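Local coordinates for periplasmic binding protein/LacI transcriptional regulator (Alkaliphilus metalliredigens, PDB 3CTP) that probably represses transcription as a LacI-family DNA-binding regulator and binds the sugar beta-D-xylulofuranose between the two lobes of its sensor region, at residues Phe94-Asp99 / Lys106-Val111; Val138-Asn143 / Ile149-Ser154; Phe164-Glu169 / Val315-Arg320. One frame throughout, in Å; residues are numbered along the deposited sequence.

The three contacts follow one another along the chain in series. All reach the same mixed sheet of one lobe, with strand order 92-97, 62-67, 119-123, 138-141, 151-154, 311-318 and 281-283. Interaction 1 sits at edge strand 92-97, against the second subunit. Interaction 2 joins two inner strands, its centre about 16 Å from that of interaction 1, and brings E142 to the sugar. Interaction 3 lies on the other side of the chain's centre from interaction 1, about 36 Å away between centres. Interactions 2 and 3 touch where S154 packs on V315. The shared sheet thus joins the dimer edge, the sugar pocket and the strand that leads to the second lobe.

Interaction 1. Residues Phe94-Asp99 / Lys106-Val111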
loop_
_atom_site.group_PDB
_atom_site.type_symbol
_atom_site.label_atom_id
_atom_site.label_comp_id
_atom_site.label_asym_id
_atom_site.label_seq_id
_atom_site.Cartn_x
_atom_site.Cartn_y
_atom_site.Cartn_z
ATOM N N PHE A 94 16.869 -1.581 -1.637
ATOM C CA PHE A 94 16.171 -2.844 -1.368
ATOM C C PHE A 94 15.179 -2.542 -0.258
ATOM O O PHE A 94 15.573 -1.983 0.774
ATOM C CB PHE A 94 17.134 -3.905 -0.838
ATOM C CG PHE A 94 18.064 -4.487 -1.870
ATOM C CD1 PHE A 94 17.676 -4.600 -3.180
ATOM C CD2 PHE A 94 19.294 -4.974 -1.492
ATOM C CE1 PHE A 94 18.540 -5.167 -4.141
ATOM C CE2 PHE A 94 20.139 -5.538 -2.417
ATOM C CZ PHE A 94 19.775 -5.620 -3.734
ATOM N N LEU A 95 13.909 -2.893 -0.426
ATOM C CA LEU A 95 12.935 -2.707 0.653
ATOM C C LEU A 95 12.770 -4.000 1.411
ATOM O O LEU A 95 12.683 -5.068 0.801
ATOM C CB LEU A 95 11.558 -2.326 0.119
ATOM C CG LEU A 95 11.489 -1.225 -0.906
ATOM C CD1 LEU A 95 9.977 -0.941 -1.173
ATOM C CD2 LEU A 95 12.159 0.004 -0.365
ATOM N N CYS A 96 12.718 -3.899 2.740
ATOM C CA CYS A 96 12.625 -5.066 3.613
ATOM C C CYS A 96 11.472 -4.851 4.552
ATOM O O CYS A 96 11.397 -3.872 5.274
ATOM C CB CYS A 96 13.910 -5.207 4.440
ATOM S SG CYS A 96 15.398 -5.476 3.404
ATOM N N ASN A 97 10.571 -5.819 4.545
ATOM C CA ASN A 97 9.366 -5.740 5.260
ATOM C C ASN A 97 9.563 -6.253 6.708
ATOM O O ASN A 97 9.737 -7.448 6.890
ATOM C CB ASN A 97 8.465 -6.739 4.532
ATOM C CG ASN A 97 7.160 -6.852 5.143
ATOM O OD1 ASN A 97 6.929 -6.247 6.172
ATOM N ND2 ASN A 97 6.263 -7.629 4.530
ATOM N N THR A 98 9.567 -5.388 7.726
ATOM C CA THR A 98 9.839 -5.941 9.099
ATOM C C THR A 98 8.583 -6.239 9.893
ATOM O O THR A 98 8.643 -6.918 10.926
ATOM C CB THR A 98 10.710 -5.019 9.959
ATOM O OG1 THR A 98 9.997 -3.806 10.186
ATOM C CG2 THR A 98 12.069 -4.753 9.303
ATOM N N ASP A 99 7.431 -5.753 9.433
ATOM C CA ASP A 99 6.153 -6.022 10.099
ATOM C C ASP A 99 6.133 -5.751 11.591
ATOM O O ASP A 99 5.475 -6.460 12.359
ATOM C CB ASP A 99 5.737 -7.463 9.870
ATOM C CG ASP A 99 5.019 -7.631 8.592
ATOM O OD1 ASP A 99 4.215 -6.731 8.247
ATOM O OD2 ASP A 99 5.277 -8.652 7.940
ATOM N N LYS A 106 15.742 -8.225 13.033
ATOM C CA LYS A 106 17.067 -8.805 13.250
ATOM C C LYS A 106 17.549 -9.602 12.034
ATOM O O LYS A 106 18.718 -9.534 11.623
ATOM C CB LYS A 106 17.031 -9.702 14.499
ATOM C CG LYS A 106 18.339 -10.401 14.778
ATOM C CD LYS A 106 18.253 -11.196 16.091
ATOM C CE LYS A 106 18.097 -10.290 17.316
ATOM N NZ LYS A 106 17.962 -11.098 18.601
ATOM N N THR A 107 16.631 -10.358 11.435
ATOM C CA THR A 107 16.967 -11.177 10.291
ATOM C C THR A 107 17.386 -10.297 9.121
ATOM O O THR A 107 18.387 -10.549 8.476
ATOM C CB THR A 107 15.752 -12.016 9.876
ATOM O OG1 THR A 107 15.444 -12.948 10.924
ATOM C CG2 THR A 107 16.057 -12.766 8.565
ATOM N N TYR A 108 16.627 -9.230 8.872
ATOM C CA TYR A 108 16.969 -8.358 7.738
ATOM C C TYR A 108 18.258 -7.577 7.981
ATOM O O TYR A 108 19.010 -7.284 7.051
ATOM C CB TYR A 108 15.789 -7.432 7.341
ATOM C CG TYR A 108 14.884 -8.213 6.429
ATOM C CD1 TYR A 108 15.364 -8.663 5.209
ATOM C CD2 TYR A 108 13.616 -8.562 6.808
ATOM C CE1 TYR A 108 14.591 -9.457 4.375
ATOM C CE2 TYR A 108 12.815 -9.366 5.974
ATOM C CZ TYR A 108 13.324 -9.803 4.763
ATOM O OH TYR A 108 12.547 -10.604 3.931
ATOM N N LEU A 109 18.524 -7.235 9.236
ATOM C CA LEU A 109 19.792 -6.576 9.540
ATOM C C LEU A 109 20.933 -7.515 9.159
ATOM O O LEU A 109 21.932 -7.097 8.566
ATOM C CB LEU A 109 19.851 -6.209 11.025
ATOM C CG LEU A 109 21.072 -5.461 11.565
ATOM C CD1 LEU A 109 21.250 -4.119 10.869
ATOM C CD2 LEU A 109 20.933 -5.287 13.070
ATOM N N GLU A 110 20.786 -8.796 9.481
ATOM C CA GLU A 110 21.850 -9.767 9.181
ATOM C C GLU A 110 21.990 -9.968 7.664
ATOM O O GLU A 110 23.092 -10.082 7.124
ATOM C CB GLU A 110 21.572 -11.106 9.871
ATOM C CG GLU A 110 21.606 -11.023 11.392
ATOM C CD GLU A 110 21.416 -12.381 12.055
ATOM O OE1 GLU A 110 21.250 -13.386 11.326
ATOM O OE2 GLU A 110 21.442 -12.442 13.307
ATOM N N VAL A 111 20.852 -10.041 6.986
ATOM C CA VAL A 111 20.857 -10.253 5.546
ATOM C C VAL A 111 21.435 -9.021 4.827
ATOM O O VAL A 111 22.264 -9.150 3.915
ATOM C CB VAL A 111 19.449 -10.558 5.046
ATOM C CG1 VAL A 111 19.438 -10.630 3.538
ATOM C CG2 VAL A 111 18.956 -11.876 5.658
HETATM O O HOH W 1 11.180 -8.164 2.610
#
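C96 rests on the ring of Y108, strand against helix, with CA atoms 6.8 Å apart. CB of C96 does the central touching: it stands over one face of the Y108 ring, 4.0 Å from the centroid and 22° off the normal, shifted toward the rim near CG. The sulfur follows. With SG turned beside the backbone N and opposite the carbonyl carbon (chi1 -62°), it is carried out over the CD1 side, 3.7 Å from CD1 of Y108. Its approach to the ring is oblique, SG lying 4.4 Å from the Y108 centroid, a cysteine sulfur-aromatic contact in which CB has the more central position. The other flank of the ring meets backbone: the carbonyl O of N97 is 3.7 Å from CE2 of Y108, again obliquely.

This is the strand-to-helix half of a beta-alpha-beta crossover in a Rossmann-like lobe. Strand 92-97 leads into helix 102-114, which returns to strand 119-123 past the intervening strand 62-67. Strand 92-97 is outermost in its chain, and here the second subunit closes in, F94 stacking on F94 of that subunit.

Y108 serves both surroundings. A chi1 of -84° lays its ring across the strand, face against C96, and the hydroxyl reaches beyond it to E83 and the backbone N of L93, both of the second subunit. Water 1 gives the same hydroxyl a weaker link back to the strand: it accepts from N of N97 at 3.1 Å and donates weakly to OH of Y108, also at 3.1 Å. L112 of helix 102-114 and M66 of strand 62-67 also pack on C96.

Interaction 2. Residues Val138-Asn143 / Ile149-Ser154; sequences VVAFEN and IITISS. With XLF (beta-D-xylulofuranose), chain C.
A140 and T151, like F141 and I152, are neighbours on a parallel pair of strands within the mixed sheet of this periplasmic-binding-protein lobe. Three backbone bonds form the ladder: A140 N to I150 O, I152 N to A140 O and E142 N to I152 O, with N-H...O angles of 161°, 169° and 166°. Water 2 also bridges V138 O and I150 N.

Apolar contacts lie on both faces. CG2 of I149 lies 4.0 Å from CG1 of V138, while CD1 of I152 reaches CB of V139 at 3.9 Å. The T151 methyl CG2 rests on a backbone carbonyl, 3.5 Å from O of E142.

A gamma turn at E142 (N143 N bonded to F141 O) directs its side chain to the sugar. CG passes over the centre of the F141 ring, and the extended chain presents both carboxylate oxygens to the ligand, whose O4 donates to OE2 of E142 at 2.7 Å. R124 and R190 touch E142 and the sugar. An alanine here is likely to leave the sugar's O3 and O4 without the carboxylate that accepts from both. OE1 of E142 is gripped twice, by O3 of xylulofuranose at 2.5 Å and by water 3 at 2.7 Å.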
loop_
_atom_site.group_PDB
_atom_site.type_symbol
_atom_site.label_atom_id
_atom_site.label_comp_id
_atom_site.label_asym_id
_atom_site.label_seq_id
_atom_site.Cartn_x
_atom_site.Cartn_y
_atom_site.Cartn_z
ATOM N N VAL A 138 23.891 3.568 9.557
ATOM C CA VAL A 138 22.456 3.426 9.818
ATOM C C VAL A 138 21.901 4.787 10.218
ATOM O O VAL A 138 22.553 5.528 10.978
ATOM C CB VAL A 138 22.180 2.473 11.034
ATOM C CG1 VAL A 138 20.682 2.469 11.391
ATOM C CG2 VAL A 138 22.658 1.062 10.740
ATOM N N VAL A 139 20.718 5.132 9.705
ATOM C CA VAL A 139 19.902 6.204 10.278
ATOM C C VAL A 139 18.526 5.622 10.606
ATOM O O VAL A 139 18.128 4.606 10.018
ATOM C CB VAL A 139 19.745 7.428 9.379
ATOM C CG1 VAL A 139 21.121 8.042 9.111
ATOM C CG2 VAL A 139 19.046 7.079 8.044
ATOM N N ALA A 140 17.828 6.228 11.567
ATOM C CA ALA A 140 16.562 5.642 12.057
ATOM C C ALA A 140 15.422 6.584 11.778
ATOM O O ALA A 140 15.581 7.796 11.898
ATOM C CB ALA A 140 16.635 5.420 13.564
ATOM N N PHE A 141 14.276 6.029 11.380
ATOM C CA PHE A 141 13.017 6.806 11.331
ATOM C C PHE A 141 12.152 6.526 12.585
ATOM O O PHE A 141 11.840 5.356 12.871
ATOM C CB PHE A 141 12.251 6.499 10.019
ATOM C CG PHE A 141 10.897 7.183 9.919
ATOM C CD1 PHE A 141 10.804 8.569 9.847
ATOM C CD2 PHE A 141 9.727 6.433 9.893
ATOM C CE1 PHE A 141 9.536 9.189 9.746
ATOM C CE2 PHE A 141 8.465 7.049 9.799
ATOM C CZ PHE A 141 8.383 8.414 9.728
ATOM N N GLU A 142 11.842 7.588 13.343
ATOM C CA GLU A 142 10.985 7.555 14.551
ATOM C C GLU A 142 11.569 6.994 15.821
ATOM O O GLU A 142 11.667 7.708 16.832
ATOM C CB GLU A 142 9.638 6.888 14.279
ATOM C CG GLU A 142 8.817 7.773 13.341
ATOM C CD GLU A 142 7.391 7.279 13.123
ATOM O OE1 GLU A 142 6.590 8.062 12.549
ATOM O OE2 GLU A 142 7.078 6.130 13.519
ATOM N N ASN A 143 11.860 5.692 15.830
ATOM C CA ASN A 143 12.268 5.089 17.085
ATOM C C ASN A 143 13.771 5.207 17.246
ATOM O O ASN A 143 14.532 4.931 16.309
ATOM C CB ASN A 143 11.893 3.601 17.114
ATOM C CG ASN A 143 10.429 3.362 17.404
ATOM O OD1 ASN A 143 9.633 4.288 17.543
ATOM N ND2 ASN A 143 10.061 2.079 17.501
ATOM N N ILE A 149 23.186 6.732 16.713
ATOM C CA ILE A 149 22.441 6.662 15.436
ATOM C C ILE A 149 21.442 7.814 15.385
ATOM O O ILE A 149 20.658 8.001 16.316
ATOM C CB ILE A 149 21.703 5.309 15.321
ATOM C CG1 ILE A 149 22.740 4.178 15.181
ATOM C CG2 ILE A 149 20.702 5.312 14.141
ATOM C CD1 ILE A 149 22.113 2.781 15.308
ATOM N N ILE A 150 21.500 8.602 14.306
ATOM C CA ILE A 150 20.606 9.742 14.131
ATOM C C ILE A 150 19.183 9.268 13.940
ATOM O O ILE A 150 18.949 8.325 13.192
ATOM C CB ILE A 150 20.981 10.504 12.863
ATOM C CG1 ILE A 150 22.353 11.180 13.055
ATOM C CG2 ILE A 150 19.902 11.589 12.533
ATOM C CD1 ILE A 150 22.931 11.760 11.737
ATOM N N THR A 151 18.239 9.940 14.576
ATOM C CA THR A 151 16.807 9.607 14.439
ATOM C C THR A 151 16.089 10.793 13.779
ATOM O O THR A 151 16.203 11.954 14.245
ATOM C CB THR A 151 16.180 9.365 15.836
ATOM O OG1 THR A 151 16.974 8.421 16.572
ATOM C CG2 THR A 151 14.756 8.849 15.711
ATOM N N ILE A 152 15.351 10.519 12.696
ATOM C CA ILE A 152 14.598 11.529 11.971
ATOM C C ILE A 152 13.114 11.229 12.218
ATOM O O ILE A 152 12.690 10.073 12.163
ATOM C CB ILE A 152 14.873 11.417 10.431
ATOM C CG1 ILE A 152 16.369 11.603 10.089
ATOM C CG2 ILE A 152 14.050 12.444 9.646
ATOM C CD1 ILE A 152 17.236 10.263 10.108
ATOM N N SER A 153 12.319 12.254 12.456
ATOM C CA SER A 153 10.906 12.032 12.705
ATOM C C SER A 153 10.111 13.257 12.353
ATOM O O SER A 153 10.701 14.313 12.150
ATOM C CB SER A 153 10.737 11.709 14.181
ATOM O OG SER A 153 9.391 11.365 14.464
ATOM N N SER A 154 8.781 13.135 12.249
ATOM C CA SER A 154 7.951 14.331 12.220
ATOM C C SER A 154 7.755 14.837 13.649
ATOM O O SER A 154 8.082 14.141 14.600
ATOM C CB SER A 154 6.579 14.052 11.607
ATOM O OG SER A 154 6.690 13.688 10.223
HETATM O O4 XLF C . 4.543 5.211 13.702
HETATM C C4 XLF C . 3.571 6.126 13.189
HETATM C C5 XLF C . 2.224 5.420 13.211
HETATM O O5 XLF C . 1.904 5.136 11.845
HETATM C C3 XLF C . 3.825 6.415 11.718
HETATM O O3 XLF C . 4.327 7.743 11.517
HETATM C C2 XLF C . 2.448 6.247 11.137
HETATM O O2 XLF C . 1.636 7.411 11.393
HETATM C C1 XLF C . 2.470 5.921 9.658
HETATM O O1 XLF C . 1.131 5.655 9.212
HETATM O O HOH W 2 23.297 7.862 12.203
HETATM O O HOH W 3 7.089 10.677 12.296
#

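Interaction 3. Residues Phe164-Glu169 / Val315-Arg320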
loop_
_atom_site.group_PDB
_atom_site.type_symbol
_atom_site.label_atom_id
_atom_site.label_comp_id
_atom_site.label_asym_id
_atom_site.label_seq_id
_atom_site.Cartn_x
_atom_site.Cartn_y
_atom_site.Cartn_z
ATOM N N PHE A 164 -5.763 17.882 18.976
ATOM C CA PHE A 164 -6.717 18.186 20.044
ATOM C C PHE A 164 -7.307 19.578 19.851
ATOM O O PHE A 164 -8.522 19.783 19.981
ATOM C CB PHE A 164 -6.048 18.171 21.428
ATOM C CG PHE A 164 -7.000 18.572 22.497
ATOM C CD1 PHE A 164 -7.864 17.644 23.021
ATOM C CD2 PHE A 164 -7.120 19.909 22.887
ATOM C CE1 PHE A 164 -8.813 18.008 23.981
ATOM C CE2 PHE A 164 -8.077 20.278 23.855
ATOM C CZ PHE A 164 -8.906 19.336 24.385
ATOM N N ASP A 165 -6.423 20.541 19.605
ATOM C CA ASP A 165 -6.858 21.953 19.508
ATOM C C ASP A 165 -7.906 22.068 18.399
ATOM O O ASP A 165 -8.881 22.824 18.523
ATOM C CB ASP A 165 -5.678 22.868 19.163
ATOM C CG ASP A 165 -4.728 23.064 20.330
ATOM O OD1 ASP A 165 -5.103 22.721 21.470
ATOM O OD2 ASP A 165 -3.623 23.566 20.084
ATOM N N HIS A 166 -7.727 21.313 17.314
ATOM C CA HIS A 166 -8.686 21.413 16.202
ATOM C C HIS A 166 -10.052 20.848 16.609
ATOM O O HIS A 166 -11.090 21.483 16.384
ATOM C CB HIS A 166 -8.120 20.721 14.955
ATOM C CG HIS A 166 -9.028 20.770 13.766
ATOM N ND1 HIS A 166 -9.371 21.947 13.135
ATOM C CD2 HIS A 166 -9.641 19.775 13.078
ATOM C CE1 HIS A 166 -10.189 21.677 12.121
ATOM N NE2 HIS A 166 -10.351 20.362 12.058
ATOM N N LEU A 167 -10.074 19.663 17.218
ATOM C CA LEU A 167 -11.356 19.107 17.656
ATOM C C LEU A 167 -12.021 20.051 18.652
ATOM O O LEU A 167 -13.221 20.313 18.581
ATOM C CB LEU A 167 -11.196 17.742 18.309
ATOM C CG LEU A 167 -10.791 16.649 17.322
ATOM C CD1 LEU A 167 -10.682 15.351 18.096
ATOM C CD2 LEU A 167 -11.819 16.507 16.198
ATOM N N TYR A 168 -11.262 20.547 19.611
ATOM C CA TYR A 168 -11.832 21.441 20.644
ATOM C C TYR A 168 -12.396 22.740 20.024
ATOM O O TYR A 168 -13.517 23.201 20.360
ATOM C CB TYR A 168 -10.748 21.730 21.703
ATOM C CG TYR A 168 -11.285 22.402 22.965
ATOM C CD1 TYR A 168 -11.773 21.645 24.021
ATOM C CD2 TYR A 168 -11.327 23.769 23.058
ATOM C CE1 TYR A 168 -12.282 22.265 25.189
ATOM C CE2 TYR A 168 -11.826 24.384 24.204
ATOM C CZ TYR A 168 -12.297 23.626 25.252
ATOM O OH TYR A 168 -12.795 24.249 26.389
ATOM N N GLU A 169 -11.646 23.315 19.086
ATOM C CA GLU A 169 -12.074 24.551 18.408
ATOM C C GLU A 169 -13.373 24.303 17.653
ATOM O O GLU A 169 -14.217 25.212 17.559
ATOM C CB GLU A 169 -11.001 25.032 17.429
ATOM C CG GLU A 169 -11.488 26.103 16.434
ATOM C CD GLU A 169 -10.718 26.097 15.109
ATOM O OE1 GLU A 169 -9.941 25.144 14.865
ATOM O OE2 GLU A 169 -10.898 27.040 14.309
ATOM N N VAL A 315 5.026 19.661 11.217
ATOM C CA VAL A 315 3.731 19.154 10.733
ATOM C C VAL A 315 2.719 20.288 10.633
ATOM O O VAL A 315 2.924 21.376 11.187
ATOM C CB VAL A 315 3.172 18.035 11.656
ATOM C CG1 VAL A 315 4.163 16.864 11.662
ATOM C CG2 VAL A 315 2.961 18.556 13.055
ATOM N N LYS A 316 1.631 20.038 9.921
ATOM C CA LYS A 316 0.581 21.042 9.821
ATOM C C LYS A 316 -0.776 20.392 9.644
ATOM O O LYS A 316 -0.887 19.286 9.106
ATOM C CB LYS A 316 0.850 21.955 8.640
ATOM C CG LYS A 316 0.744 21.250 7.338
ATOM C CD LYS A 316 1.161 22.129 6.157
ATOM C CE LYS A 316 1.032 21.312 4.869
ATOM N NZ LYS A 316 2.093 21.649 3.866
ATOM N N LEU A 317 -1.809 21.096 10.091
ATOM C CA LEU A 317 -3.178 20.607 9.979
ATOM C C LEU A 317 -3.673 20.699 8.542
ATOM O O LEU A 317 -3.481 21.738 7.877
ATOM C CB LEU A 317 -4.064 21.476 10.872
ATOM C CG LEU A 317 -5.558 21.244 10.729
ATOM C CD1 LEU A 317 -5.871 19.904 11.368
ATOM C CD2 LEU A 317 -6.289 22.366 11.458
ATOM N N ILE A 318 -4.299 19.622 8.058
ATOM C CA ILE A 318 -4.938 19.623 6.734
ATOM C C ILE A 318 -6.438 19.443 6.971
ATOM O O ILE A 318 -6.889 18.355 7.361
ATOM C CB ILE A 318 -4.434 18.460 5.853
ATOM C CG1 ILE A 318 -2.907 18.458 5.764
ATOM C CG2 ILE A 318 -5.115 18.494 4.459
ATOM C CD1 ILE A 318 -2.322 19.664 5.096
ATOM N N GLU A 319 -7.217 20.510 6.809
ATOM C CA GLU A 319 -8.648 20.434 7.111
ATOM C C GLU A 319 -9.396 19.917 5.899
ATOM O O GLU A 319 -9.262 20.481 4.818
ATOM C CB GLU A 319 -9.204 21.832 7.464
ATOM C CG GLU A 319 -8.804 22.352 8.817
ATOM C CD GLU A 319 -9.608 23.604 9.193
ATOM O OE1 GLU A 319 -10.858 23.511 9.348
ATOM O OE2 GLU A 319 -8.978 24.672 9.329
ATOM N N ARG A 320 -10.165 18.841 6.078
ATOM C CA ARG A 320 -10.983 18.299 5.014
ATOM C C ARG A 320 -12.420 18.131 5.504
ATOM O O ARG A 320 -12.931 19.015 6.194
ATOM C CB ARG A 320 -10.404 16.997 4.490
ATOM C CG ARG A 320 -8.977 17.143 3.969
ATOM C CD ARG A 320 -8.626 15.948 3.116
ATOM N NE ARG A 320 -7.311 16.051 2.488
ATOM C CZ ARG A 320 -6.286 15.255 2.785
ATOM N NH1 ARG A 320 -6.397 14.322 3.742
ATOM N NH2 ARG A 320 -5.150 15.389 2.120
#
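H166, near the end of helix 156-169, meets L317 and E319 where strand 311-318 runs out of the mixed sheet. The helix directly follows strand 151-154, the strand beside 311-318 in that sheet, and here packs on I264 of the second, four-stranded sheet. The contact thus lies on the second lobe of the periplasmic-binding-protein fold, where the last residues of strand 311-318 cross over from the first.

The tight part is the H166-L317 pair. The imidazole is held out from the helix by a CG opposite the backbone N (chi1 180°), and L317 packs against one face of it with the two side chains crossing at about a right angle. CD1 of L317 lies over the ring face, 4.2 Å from the H166 centroid and 19° off its normal, a CH-pi contact. The sister methyl CD2 covers the same face nearer its rim, 3.5 Å from ND1 of H166. That nitrogen is buried here with no polar partner, whereas NE2 on the far side of the ring is hydrogen-bonded to T323. I264 touches both H166 and L317 and closes the packed side.

The solvent side is looser. E319 is exposed, its extended chain slanting past the imidazole rim, with CG 3.6 Å from CE1 of H166. The carboxylate approaches the ring edge rather than its face, its plane 63° from that of the ring. OE1 of E319 stays 4.2 Å from NE2 of H166; its charge would probably favour a positive ring, but the buried, partnerless ND1 argues against one, and the charge stays open. E169 is also exposed, its OE1 5.6 Å from OE2 of E319, too far for contact between the two like charges. The closest approach of E319 is to carbon: OE1 sits near the imidazole plane, 3.4 Å from CE1 of H166.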